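3-keto-5-aminohexanoate cleavage enzyme (PDB 3C6C) probably catalyses the metal-dependent cleavage of beta-keto acids such as 3-keto-5-aminohexanoate, and carries a nickel ion in this crystal. Local coordinates at residues A[64-69]-A[101-106]; A[226-231]-A[255-260]; A[148-153]-A[161-166]; A[208-213]-A[308-313]. One frame throughout, in Å; residues are numbered along the deposited sequence.

Interaction 1 is the metal-bearing part of the TIM barrel: strand 64-70 carries H66 and H68, two of the nickel ligands, and 99-103 supplies T103 and N101 behind them. Interaction 4 lies nearer the N-terminal ends of the barrel strands, its centre about 16 Å from that of interaction 1, and touches it where V64 CG2 and M310 CE are 4.3 Å apart. Interaction 3 adds a hairpin beside the metal, the side chain of Y162 lying about 7 Å from nickel in the conformer described. Interaction 2 belongs to the outer helical layer, its nearest atoms about 14 Å from those of interaction 1. Strand 210-214 of interaction 4 leads to helix 225-232 of interaction 2, and M228 O lies 3.5 Å from M213 CE. Interactions 2 and 3 both reach the third subunit.

Interaction 1: A[64-69]-A[101-106]; sequences VAHIHV and NLTCGL. With NI (nickel (II) ion), chain B.
T103 packs its CB over one face of the H68 imidazole, 3.7 Å from the ring centroid and 15° from the ring normal. H66 NE2 and H68 NE2 each lie 2.3 Å from nickel, and E269 and three waters complete the six ligands. One of those waters is shared: it stands 2.1 Å from nickel and also hydrogen-bonds to T103 OG1 at 2.8 Å. Threonine suits this place because its carbon covers a ring while its hydroxyl, set opposite the backbone N (chi1 -173°), reaches the metal's water.

Behind the ligands stands a second shell. N101 OD1 meets the H66 ring at its edge, accepting a weak bond from H66 ND1 at 3.3 Å; the amide and ring planes are 77° apart. S145 holds that same oxygen, and N33 bonds to H68 ND1.

Beneath lies the parallel pairing of two neighbouring TIM-barrel strands. N101 pairs with H66 by bonding to the residues before and after it, giving its N to A65 O and taking I67 N on its O, both at 2.9 Å, and T103 N continues the ladder to I67 O. On the face away from nickel, I67 and L102 run side by side, an apolar layer toward the outer helices.

N33 thus holds H68 ND1 and N101 only weakly holds H66 ND1, which is consistent with NE2 facing the metal and probably limits ring rotation.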
loop_
_atom_site.group_PDB
_atom_site.type_symbol
_atom_site.label_atom_id
_atom_site.label_comp_id
_atom_site.label_asym_id
_atom_site.label_seq_id
_atom_site.Cartn_x
_atom_site.Cartn_y
_atom_site.Cartn_z
ATOM N N VAL A 64 10.752 24.856 15.351
ATOM C CA VAL A 64 11.344 25.547 14.216
ATOM C C VAL A 64 10.350 26.570 13.653
ATOM O O VAL A 64 9.129 26.318 13.635
ATOM C CB VAL A 64 11.743 24.526 13.065
ATOM C CG1 VAL A 64 12.517 25.230 11.935
ATOM C CG2 VAL A 64 12.566 23.316 13.613
ATOM N N ALA A 65 10.881 27.696 13.185
ATOM C CA ALA A 65 10.121 28.721 12.438
ATOM C C ALA A 65 10.615 28.788 10.997
ATOM O O ALA A 65 11.809 29.016 10.757
ATOM C CB ALA A 65 10.241 30.114 13.096
ATOM N N HIS A 66 9.686 28.585 10.078
ATOM C CA HIS A 66 9.937 28.746 8.639
ATOM C C HIS A 66 9.479 30.134 8.206
ATOM O O HIS A 66 8.325 30.526 8.363
ATOM C CB HIS A 66 9.274 27.634 7.827
ATOM C CG HIS A 66 9.437 27.783 6.347
ATOM N ND1 HIS A 66 10.625 27.532 5.689
ATOM C CD2 HIS A 66 8.574 28.231 5.403
ATOM C CE1 HIS A 66 10.458 27.749 4.390
ATOM N NE2 HIS A 66 9.219 28.172 4.194
ATOM N N ILE A 67 10.444 30.878 7.677
ATOM C CA ILE A 67 10.343 32.318 7.456
ATOM C C ILE A 67 10.483 32.732 5.985
ATOM O O ILE A 67 11.398 32.306 5.264
ATOM C CB ILE A 67 11.468 33.027 8.273
ATOM C CG1 ILE A 67 11.231 32.864 9.773
ATOM C CG2 ILE A 67 11.636 34.504 7.863
ATOM C CD1 ILE A 67 12.538 33.042 10.576
ATOM N N HIS A 68 9.491 33.498 5.574
ATOM C CA HIS A 68 9.514 34.315 4.355
ATOM C C HIS A 68 9.441 35.759 4.810
ATOM O O HIS A 68 9.082 36.064 5.943
ATOM C CB HIS A 68 8.278 34.102 3.476
ATOM C CG HIS A 68 8.236 32.797 2.746
ATOM N ND1 HIS A 68 8.227 32.715 1.372
ATOM C CD2 HIS A 68 8.137 31.530 3.203
ATOM C CE1 HIS A 68 8.168 31.446 1.013
ATOM N NE2 HIS A 68 8.115 30.705 2.106
ATOM N N VAL A 69 9.755 36.646 3.889
ATOM C CA VAL A 69 9.531 38.085 4.083
ATOM C C VAL A 69 8.592 38.593 3.005
ATOM O O VAL A 69 8.430 37.965 1.954
ATOM C CB VAL A 69 10.863 38.917 4.086
ATOM C CG1 VAL A 69 11.685 38.528 5.312
ATOM C CG2 VAL A 69 11.644 38.769 2.781
ATOM N N ASN A 101 14.528 28.478 9.988
ATOM C CA ASN A 101 14.481 27.872 8.638
ATOM C C ASN A 101 14.031 28.953 7.649
ATOM O O ASN A 101 12.860 29.348 7.590
ATOM C CB ASN A 101 13.554 26.636 8.657
ATOM C CG ASN A 101 13.308 26.022 7.263
ATOM O OD1 ASN A 101 13.707 26.566 6.242
ATOM N ND2 ASN A 101 12.605 24.882 7.232
ATOM N N LEU A 102 14.992 29.490 6.919
ATOM C CA LEU A 102 14.683 30.526 5.939
ATOM C C LEU A 102 14.368 29.916 4.587
ATOM O O LEU A 102 15.029 28.994 4.122
ATOM C CB LEU A 102 15.840 31.523 5.765
ATOM C CG LEU A 102 16.270 32.339 6.985
ATOM C CD1 LEU A 102 17.330 33.394 6.560
ATOM C CD2 LEU A 102 15.093 32.905 7.789
ATOM N N THR A 103 13.320 30.448 3.964
ATOM C CA THR A 103 12.995 30.024 2.616
ATOM C C THR A 103 14.164 30.345 1.679
ATOM O O THR A 103 14.790 31.409 1.744
ATOM C CB THR A 103 11.699 30.670 2.062
ATOM O OG1 THR A 103 11.395 30.064 0.794
ATOM C CG2 THR A 103 11.872 32.199 1.885
ATOM N N CYS A 104 14.432 29.387 0.810
ATOM C CA CYS A 104 15.343 29.606 -0.302
ATOM C C CYS A 104 14.747 29.038 -1.579
ATOM O O CYS A 104 15.472 28.598 -2.472
ATOM C CB CYS A 104 16.706 29.001 0.001
ATOM S SG CYS A 104 18.042 29.811 -0.918
ATOM N N GLY A 105 13.416 29.033 -1.607
ATOM C CA GLY A 105 12.616 28.594 -2.765
ATOM C C GLY A 105 12.532 29.665 -3.839
ATOM O O GLY A 105 12.127 29.449 -4.986
ATOM N N LEU A 106 12.959 30.831 -3.416
ATOM C CA LEU A 106 12.992 32.068 -4.246
ATOM C C LEU A 106 13.891 31.991 -5.479
ATOM O O LEU A 106 14.850 31.232 -5.525
ATOM C CB LEU A 106 13.432 33.251 -3.369
ATOM C CG LEU A 106 14.770 33.095 -2.592
ATOM C CD1 LEU A 106 15.975 33.694 -3.332
ATOM C CD2 LEU A 106 14.626 33.694 -1.180
HETATM NI NI NI B . 7.962 28.391 2.330
HETATM O O HOH W 1 9.647 27.954 1.153
HETATM O O HOH W 2 6.921 28.436 0.405
HETATM O O HOH W 3 7.746 26.025 2.021
#

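Interaction 2: A[226-231]-A[255-260]; sequences ETMIYQ and AQAALL
Two consecutive helices of the barrel's outer layer, 225-232 and 250-260, meet here, with short-segment axes 10.7 Å apart at closest approach and inclined by 36°. Since this spacing is wide, long side chains have to bridge it, and M228 does most of the work. This residue is a selenomethionine, the label standing in for methionine. Its SE lies 3.4 Å from A257 CA, directly against the backbone of the second helix, where the small alanine side chain does not hold the chains apart.

The chain of M228 is extended as far as SE and then turns at its last torsion (chi3 -62°). This bend lays CE along Q256, 3.8 Å from Q256 CB, the two side chains running antiparallel alongside one another. In the alpha/beta-barrel plan, strand 240-244 lies in sequence between these helices, and its W241 touches both M228 and L260 from the barrel side.

One turn on from A257, L260 sets its CD1 branch 3.9 Å from M228 SE and 3.8 Å from I229 CG1, its side chain nearly perpendicular to that of I229. The amide of Q256 turns to other partners, T225 in this chain and Q256 of the second subunit, while I229 packs on I229 of that subunit.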
loop_
_atom_site.group_PDB
_atom_site.type_symbol
_atom_site.label_atom_id
_atom_site.label_comp_id
_atom_site.label_asym_id
_atom_site.label_seq_id
_atom_site.Cartn_x
_atom_site.Cartn_y
_atom_site.Cartn_z
ATOM N N GLU A 226 -2.199 7.487 1.508
ATOM C CA GLU A 226 -1.573 6.577 0.568
ATOM C C GLU A 226 -0.334 7.224 -0.029
ATOM O O GLU A 226 0.705 6.575 -0.222
ATOM C CB GLU A 226 -2.567 6.135 -0.520
ATOM C CG GLU A 226 -3.630 5.193 -0.002
ATOM C CD GLU A 226 -4.934 5.890 0.447
ATOM O OE1 GLU A 226 -4.965 7.106 0.831
ATOM O OE2 GLU A 226 -5.977 5.198 0.424
ATOM N N THR A 227 -0.440 8.521 -0.299
ATOM C CA THR A 227 0.662 9.260 -0.880
ATOM C C THR A 227 1.801 9.307 0.113
ATOM O O THR A 227 2.952 9.061 -0.227
ATOM C CB THR A 227 0.264 10.700 -1.287
ATOM O OG1 THR A 227 -0.760 10.643 -2.283
ATOM C CG2 THR A 227 1.473 11.473 -1.828
HETATM N N MSE A 228 1.442 9.610 1.351
HETATM C CA MSE A 228 2.433 9.771 2.415
HETATM C C MSE A 228 3.187 8.470 2.684
HETATM O O MSE A 228 4.412 8.462 2.787
HETATM C CB MSE A 228 1.789 10.291 3.720
HETATM C CG MSE A 228 2.855 10.863 4.647
HETATM SE SE MSE A 228 2.157 11.525 6.291
HETATM C CE MSE A 228 1.019 12.892 5.629
ATOM N N ILE A 229 2.465 7.354 2.723
ATOM C CA ILE A 229 3.080 6.029 2.989
ATOM C C ILE A 229 4.048 5.644 1.866
ATOM O O ILE A 229 5.175 5.181 2.086
ATOM C CB ILE A 229 2.011 4.903 3.143
ATOM C CG1 ILE A 229 1.277 5.066 4.471
ATOM C CG2 ILE A 229 2.663 3.503 3.066
ATOM C CD1 ILE A 229 0.055 4.168 4.631
ATOM N N TYR A 230 3.559 5.858 0.656
ATOM C CA TYR A 230 4.313 5.496 -0.564
ATOM C C TYR A 230 5.621 6.277 -0.646
ATOM O O TYR A 230 6.713 5.706 -0.817
ATOM C CB TYR A 230 3.476 5.708 -1.833
ATOM C CG TYR A 230 4.320 5.760 -3.079
ATOM C CD1 TYR A 230 4.964 4.619 -3.550
ATOM C CD2 TYR A 230 4.493 6.941 -3.777
ATOM C CE1 TYR A 230 5.764 4.665 -4.702
ATOM C CE2 TYR A 230 5.261 7.004 -4.906
ATOM C CZ TYR A 230 5.905 5.861 -5.374
ATOM O OH TYR A 230 6.665 5.933 -6.494
ATOM N N GLN A 231 5.507 7.589 -0.463
ATOM C CA GLN A 231 6.662 8.458 -0.554
ATOM C C GLN A 231 7.604 8.224 0.630
ATOM O O GLN A 231 8.820 8.289 0.493
ATOM C CB GLN A 231 6.293 9.925 -0.774
ATOM C CG GLN A 231 5.713 10.156 -2.143
ATOM C CD GLN A 231 5.522 11.600 -2.586
ATOM O OE1 GLN A 231 5.487 11.870 -3.789
ATOM N NE2 GLN A 231 5.349 12.524 -1.640
ATOM N N ALA A 255 -1.467 15.185 11.577
ATOM C CA ALA A 255 -1.730 14.008 12.419
ATOM C C ALA A 255 -1.195 12.750 11.726
ATOM O O ALA A 255 -0.609 11.850 12.350
ATOM C CB ALA A 255 -3.252 13.864 12.773
ATOM N N GLN A 256 -1.373 12.711 10.419
ATOM C CA GLN A 256 -1.003 11.523 9.621
ATOM C C GLN A 256 0.505 11.349 9.602
ATOM O O GLN A 256 1.022 10.234 9.774
ATOM C CB GLN A 256 -1.543 11.600 8.174
ATOM C CG GLN A 256 -1.265 10.317 7.408
ATOM C CD GLN A 256 -1.923 9.141 8.065
ATOM O OE1 GLN A 256 -3.106 8.875 7.812
ATOM N NE2 GLN A 256 -1.190 8.441 8.946
ATOM N N ALA A 257 1.218 12.462 9.496
ATOM C CA ALA A 257 2.690 12.431 9.568
ATOM C C ALA A 257 3.146 11.956 10.941
ATOM O O ALA A 257 3.996 11.075 11.048
ATOM C CB ALA A 257 3.328 13.792 9.213
ATOM N N ALA A 258 2.556 12.511 11.994
ATOM C CA ALA A 258 2.924 12.124 13.369
ATOM C C ALA A 258 2.758 10.620 13.536
ATOM O O ALA A 258 3.613 9.944 14.108
ATOM C CB ALA A 258 2.104 12.884 14.426
ATOM N N LEU A 259 1.652 10.117 13.009
ATOM C CA LEU A 259 1.300 8.696 13.159
ATOM C C LEU A 259 2.282 7.740 12.431
ATOM O O LEU A 259 2.446 6.568 12.815
ATOM C CB LEU A 259 -0.123 8.445 12.682
ATOM C CG LEU A 259 -1.230 8.905 13.648
ATOM C CD1 LEU A 259 -2.571 8.919 12.902
ATOM C CD2 LEU A 259 -1.325 8.003 14.906
ATOM N N LEU A 260 2.941 8.267 11.418
ATOM C CA LEU A 260 3.812 7.475 10.496
ATOM C C LEU A 260 5.301 7.655 10.773
ATOM O O LEU A 260 6.149 7.113 10.057
ATOM C CB LEU A 260 3.464 7.784 9.034
ATOM C CG LEU A 260 2.128 7.187 8.552
ATOM C CD1 LEU A 260 1.844 7.715 7.130
ATOM C CD2 LEU A 260 2.128 5.630 8.648
#

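Interaction 3: A[148-153]-A[161-166]; sequences ITTGNQ and VYLNTT
G151 and Y162 face each other as a hydrogen-bonded antiparallel pair, and the close-knit half of this contact spreads from them. Y162 N reaches G151 O at 2.9 Å, and G151 N returns a bond to Y162 O at 3.0 Å. The latter oxygen is also approached by T150 CA, only 3.1 Å away, in a CA-H...O contact. Just beyond the paired strands, the side chains take over the role of backbone rungs. T150 OG1, placed beside its own backbone N (chi1 -74°), accepts N164 N at 3.0 Å. N164 OD1 is hydrogen-bonded to R132, while its ND2 points at T149 O at 3.2 Å with the acceptor close to the amide plane; two positions were modelled for this asparagine, so that bond is less certain. Threonine and asparagine suit a strand end because their short polar side chains can prolong the ladder where the main chains diverge.

The other half is looser between these strands, though the third subunit covers N152 and V161. These two form a non-hydrogen-bonded pair, and N152 OD1 merely brushes V161 CG2 at 3.8 Å. On the opposite face the partly exposed Y162 ring lies near the Q153 amide, but with two modelled positions its exact approach is doubtful. A water donates to Q153 OE1 at 2.9 Å there.

The strands make a beta hairpin whose strand 151-155 is outermost in this chain's four-stranded sheet, with strand 108-113 on the far side of 158-162. T150 and N152 exchange hydrogen bonds with N152 and T150 of the third subunit. T165 OG1 caps T168 N at the start of helix 166-179 and also bonds to E117 of the third subunit.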
loop_
_atom_site.group_PDB
_atom_site.type_symbol
_atom_site.label_atom_id
_atom_site.label_comp_id
_atom_site.label_asym_id
_atom_site.label_seq_id
_atom_site.Cartn_x
_atom_site.Cartn_y
_atom_site.Cartn_z
ATOM N N ILE A 148 13.468 20.912 -4.435
ATOM C CA ILE A 148 14.355 20.129 -5.334
ATOM C C ILE A 148 13.608 19.554 -6.510
ATOM O O ILE A 148 13.593 18.351 -6.737
ATOM C CB ILE A 148 15.191 19.050 -4.605
ATOM C CG1 ILE A 148 14.338 18.078 -3.792
ATOM C CG2 ILE A 148 16.288 19.756 -3.781
ATOM C CD1 ILE A 148 15.145 16.835 -3.415
ATOM N N THR A 149 12.986 20.463 -7.239
ATOM C CA THR A 149 12.003 20.134 -8.271
ATOM C C THR A 149 11.896 21.185 -9.357
ATOM O O THR A 149 12.143 22.352 -9.130
ATOM C CB THR A 149 10.587 19.998 -7.642
ATOM O OG1 THR A 149 9.723 19.271 -8.530
ATOM C CG2 THR A 149 9.975 21.355 -7.342
ATOM N N THR A 150 11.518 20.710 -10.534
ATOM C CA THR A 150 11.072 21.554 -11.662
ATOM C C THR A 150 9.732 21.023 -12.090
ATOM O O THR A 150 9.535 19.809 -12.254
ATOM C CB THR A 150 12.051 21.496 -12.885
ATOM O OG1 THR A 150 13.241 22.237 -12.605
ATOM C CG2 THR A 150 11.399 22.031 -14.169
ATOM N N GLY A 151 8.782 21.922 -12.255
ATOM C CA GLY A 151 7.439 21.479 -12.576
ATOM C C GLY A 151 6.411 22.556 -12.775
ATOM O O GLY A 151 6.642 23.720 -12.494
ATOM N N ASN A 152 5.304 22.111 -13.347
ATOM C CA ASN A 152 4.103 22.929 -13.520
ATOM C C ASN A 152 3.459 23.153 -12.159
ATOM O O ASN A 152 3.089 22.197 -11.457
ATOM C CB ASN A 152 3.087 22.248 -14.440
ATOM C CG ASN A 152 3.570 22.154 -15.879
ATOM O OD1 ASN A 152 4.320 23.009 -16.325
ATOM N ND2 ASN A 152 3.133 21.119 -16.606
ATOM N N GLN A 153 3.324 24.419 -11.806
ATOM C CA GLN A 153 2.719 24.793 -10.536
ATOM C C GLN A 153 1.583 25.784 -10.654
ATOM O O GLN A 153 1.415 26.478 -11.657
ATOM C CB GLN A 153 3.761 25.312 -9.562
ATOM C CG GLN A 153 4.886 24.324 -9.338
ATOM C CD GLN A 153 5.146 24.073 -7.871
ATOM O OE1 GLN A 153 4.480 24.651 -7.004
ATOM N NE2 GLN A 153 6.119 23.211 -7.582
ATOM N N VAL A 161 5.773 27.905 -13.983
ATOM C CA VAL A 161 6.791 26.866 -13.926
ATOM C C VAL A 161 7.849 27.188 -12.879
ATOM O O VAL A 161 8.417 28.274 -12.836
ATOM C CB VAL A 161 7.496 26.629 -15.296
ATOM C CG1 VAL A 161 8.709 25.692 -15.117
ATOM C CG2 VAL A 161 6.529 26.056 -16.332
ATOM N N TYR A 162 8.061 26.215 -12.001
ATOM C CA TYR A 162 9.175 26.243 -11.031
ATOM C C TYR A 162 10.362 25.650 -11.722
ATOM O O TYR A 162 10.335 24.482 -12.103
ATOM C CB TYR A 162 8.948 25.365 -9.775
ATOM C CG TYR A 162 8.456 26.062 -8.529
ATOM C CD1 TYR A 162 8.678 27.413 -8.323
ATOM C CD2 TYR A 162 7.804 25.343 -7.537
ATOM C CE1 TYR A 162 8.226 28.042 -7.178
ATOM C CE2 TYR A 162 7.345 25.958 -6.384
ATOM C CZ TYR A 162 7.559 27.311 -6.214
ATOM O OH TYR A 162 7.110 27.938 -5.086
ATOM N N LEU A 163 11.396 26.456 -11.875
ATOM C CA LEU A 163 12.614 26.057 -12.602
ATOM C C LEU A 163 13.843 25.991 -11.716
ATOM O O LEU A 163 14.506 27.004 -11.408
ATOM C CB LEU A 163 12.866 26.990 -13.802
ATOM C CG LEU A 163 14.029 26.588 -14.706
ATOM C CD1 LEU A 163 13.666 25.343 -15.494
ATOM C CD2 LEU A 163 14.425 27.756 -15.630
ATOM N N ASN A 164 14.086 24.769 -11.277
ATOM C CA ASN A 164 15.264 24.426 -10.489
ATOM C C ASN A 164 16.011 23.256 -11.118
ATOM O O ASN A 164 15.736 22.087 -10.825
ATOM C CB ASN A 164 14.853 24.090 -9.055
ATOM C CG ASN A 164 14.259 25.278 -8.331
ATOM O OD1 ASN A 164 14.962 26.218 -7.961
ATOM N ND2 ASN A 164 12.963 25.237 -8.125
ATOM N N THR A 165 16.957 23.597 -11.986
ATOM C CA THR A 165 17.735 22.604 -12.729
ATOM C C THR A 165 18.572 21.822 -11.742
ATOM O O THR A 165 18.928 22.324 -10.686
ATOM C CB THR A 165 18.658 23.259 -13.788
ATOM O OG1 THR A 165 19.588 24.113 -13.116
ATOM C CG2 THR A 165 17.855 24.098 -14.795
ATOM N N THR A 166 18.859 20.579 -12.075
ATOM C CA THR A 166 19.649 19.734 -11.177
ATOM C C THR A 166 21.042 20.364 -10.997
ATOM O O THR A 166 21.712 20.211 -9.967
ATOM C CB THR A 166 19.725 18.270 -11.678
ATOM O OG1 THR A 166 20.218 18.245 -13.025
ATOM C CG2 THR A 166 18.320 17.588 -11.604
HETATM O O HOH W 4 4.895 25.420 -4.218
#

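Interaction 4: A[208-213]-A[308-313]; sequences VPLFQM and DIMGLS
A water donates to M310 O at 2.7 Å and accepts a bond from V208 N at 2.9 Å, so one molecule bridges the two backbones. That carbonyl belongs to the last turn of helix 303-310, which closes in a Schellman motif with G311 at a positive phi of 68°, a conformation glycine adopts with little strain. Separately, G311 N makes a weak bond to D308 O at 3.3 Å. The turn brings M310 O close to V208, whose CB lies 3.5 Å away. A beta-branched valine suits the spot, offering a compact apolar surface whose CG2 faces the helix end from I309 O to G311 N, while its backbone N is left to the water.

Deeper in, the contact is wholly apolar. L210 is the first residue of strand 210-214 of the TIM barrel and so lies toward the N-terminal mouth of the barrel, its side chain about 14 Å from nickel; M310 covers it from that end. Two residues on, Q212 bonds to E186. The helix so brings the C-terminal part of the chain back to a strand nearly a hundred residues earlier.

M310 is a selenomethionine; methionine's flexible chain suits the place, bending at chi3 (-83°). It lies athwart L210: SE is 3.8 Å from L210 CD1, and M310 CG rests 3.9 Å from L210 CD2, so both methyl branches touch the one side chain.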
loop_
_atom_site.group_PDB
_atom_site.type_symbol
_atom_site.label_atom_id
_atom_site.label_comp_id
_atom_site.label_asym_id
_atom_site.label_seq_id
_atom_site.Cartn_x
_atom_site.Cartn_y
_atom_site.Cartn_z
ATOM N N VAL A 208 22.637 14.363 9.013
ATOM C CA VAL A 208 21.250 13.875 8.920
ATOM C C VAL A 208 20.525 14.600 7.767
ATOM O O VAL A 208 20.320 15.804 7.832
ATOM C CB VAL A 208 20.445 14.074 10.259
ATOM C CG1 VAL A 208 18.965 13.613 10.098
ATOM C CG2 VAL A 208 21.080 13.331 11.398
ATOM N N PRO A 209 20.112 13.864 6.724
ATOM C CA PRO A 209 19.329 14.502 5.670
ATOM C C PRO A 209 17.913 14.814 6.122
ATOM O O PRO A 209 17.315 14.056 6.873
ATOM C CB PRO A 209 19.269 13.436 4.574
ATOM C CG PRO A 209 20.209 12.378 4.992
ATOM C CD PRO A 209 20.292 12.432 6.468
ATOM N N LEU A 210 17.420 15.936 5.620
ATOM C CA LEU A 210 16.050 16.426 5.902
ATOM C C LEU A 210 15.218 16.500 4.647
ATOM O O LEU A 210 15.523 17.251 3.720
ATOM C CB LEU A 210 16.087 17.848 6.490
ATOM C CG LEU A 210 16.956 18.150 7.683
ATOM C CD1 LEU A 210 16.708 19.603 8.119
ATOM C CD2 LEU A 210 16.698 17.148 8.833
ATOM N N PHE A 211 14.134 15.737 4.655
ATOM C CA PHE A 211 13.175 15.709 3.553
ATOM C C PHE A 211 11.799 16.183 4.071
ATOM O O PHE A 211 11.367 15.839 5.174
ATOM C CB PHE A 211 12.965 14.312 2.983
ATOM C CG PHE A 211 14.119 13.768 2.173
ATOM C CD1 PHE A 211 15.222 13.242 2.803
ATOM C CD2 PHE A 211 14.047 13.701 0.788
ATOM C CE1 PHE A 211 16.251 12.708 2.070
ATOM C CE2 PHE A 211 15.093 13.166 0.038
ATOM C CZ PHE A 211 16.185 12.669 0.690
ATOM N N GLN A 212 11.129 16.954 3.247
ATOM C CA GLN A 212 9.724 17.291 3.505
ATOM C C GLN A 212 8.854 17.174 2.283
ATOM O O GLN A 212 9.111 17.767 1.241
ATOM C CB GLN A 212 9.579 18.689 4.084
ATOM C CG GLN A 212 8.142 19.133 4.287
ATOM C CD GLN A 212 8.028 20.301 5.255
ATOM O OE1 GLN A 212 7.535 20.138 6.374
ATOM N NE2 GLN A 212 8.496 21.482 4.831
HETATM N N MSE A 213 7.772 16.435 2.457
HETATM C CA MSE A 213 6.748 16.307 1.413
HETATM C C MSE A 213 5.754 17.457 1.481
HETATM O O MSE A 213 5.080 17.658 2.499
HETATM C CB MSE A 213 5.922 15.022 1.573
HETATM C CG MSE A 213 6.689 13.779 1.798
HETATM SE SE MSE A 213 5.392 12.367 2.109
HETATM C CE MSE A 213 6.574 11.256 2.797
ATOM N N ASP A 308 19.094 18.265 18.386
ATOM C CA ASP A 308 19.728 16.962 18.664
ATOM C C ASP A 308 19.301 15.871 17.658
ATOM O O ASP A 308 20.135 15.080 17.165
ATOM C CB ASP A 308 19.442 16.503 20.103
ATOM C CG ASP A 308 20.130 17.368 21.152
ATOM O OD1 ASP A 308 21.090 18.130 20.817
ATOM O OD2 ASP A 308 19.705 17.280 22.332
ATOM N N ILE A 309 18.002 15.832 17.366
ATOM C CA ILE A 309 17.416 14.886 16.406
ATOM C C ILE A 309 18.042 15.090 15.007
ATOM O O ILE A 309 18.356 14.130 14.298
ATOM C CB ILE A 309 15.855 14.964 16.392
ATOM C CG1 ILE A 309 15.293 14.405 17.700
ATOM C CG2 ILE A 309 15.257 14.248 15.173
ATOM C CD1 ILE A 309 13.852 14.886 18.033
HETATM N N MSE A 310 18.319 16.341 14.675
HETATM C CA MSE A 310 18.764 16.718 13.323
HETATM C C MSE A 310 20.275 16.754 13.215
HETATM O O MSE A 310 20.836 16.980 12.148
HETATM C CB MSE A 310 18.184 18.080 12.895
HETATM C CG MSE A 310 16.691 18.000 12.604
HETATM SE SE MSE A 310 16.024 19.648 11.894
HETATM C CE MSE A 310 15.772 20.508 13.392
ATOM N N GLY A 311 20.924 16.535 14.346
ATOM C CA GLY A 311 22.395 16.594 14.426
ATOM C C GLY A 311 22.971 17.992 14.240
ATOM O O GLY A 311 24.099 18.167 13.779
ATOM N N LEU A 312 22.175 18.989 14.585
ATOM C CA LEU A 312 22.632 20.379 14.611
ATOM C C LEU A 312 23.335 20.638 15.943
ATOM O O LEU A 312 22.818 20.308 17.013
ATOM C CB LEU A 312 21.462 21.360 14.458
ATOM C CG LEU A 312 20.691 21.387 13.138
ATOM C CD1 LEU A 312 19.355 22.117 13.285
ATOM C CD2 LEU A 312 21.534 22.004 12.029
ATOM N N SER A 313 24.516 21.236 15.870
ATOM C CA SER A 313 25.239 21.585 17.097
ATOM C C SER A 313 24.444 22.608 17.892
ATOM O O SER A 313 23.705 23.422 17.346
ATOM C CB SER A 313 26.656 22.087 16.789
ATOM O OG SER A 313 26.612 23.198 15.911
HETATM O O HOH W 5 23.164 16.627 10.762
#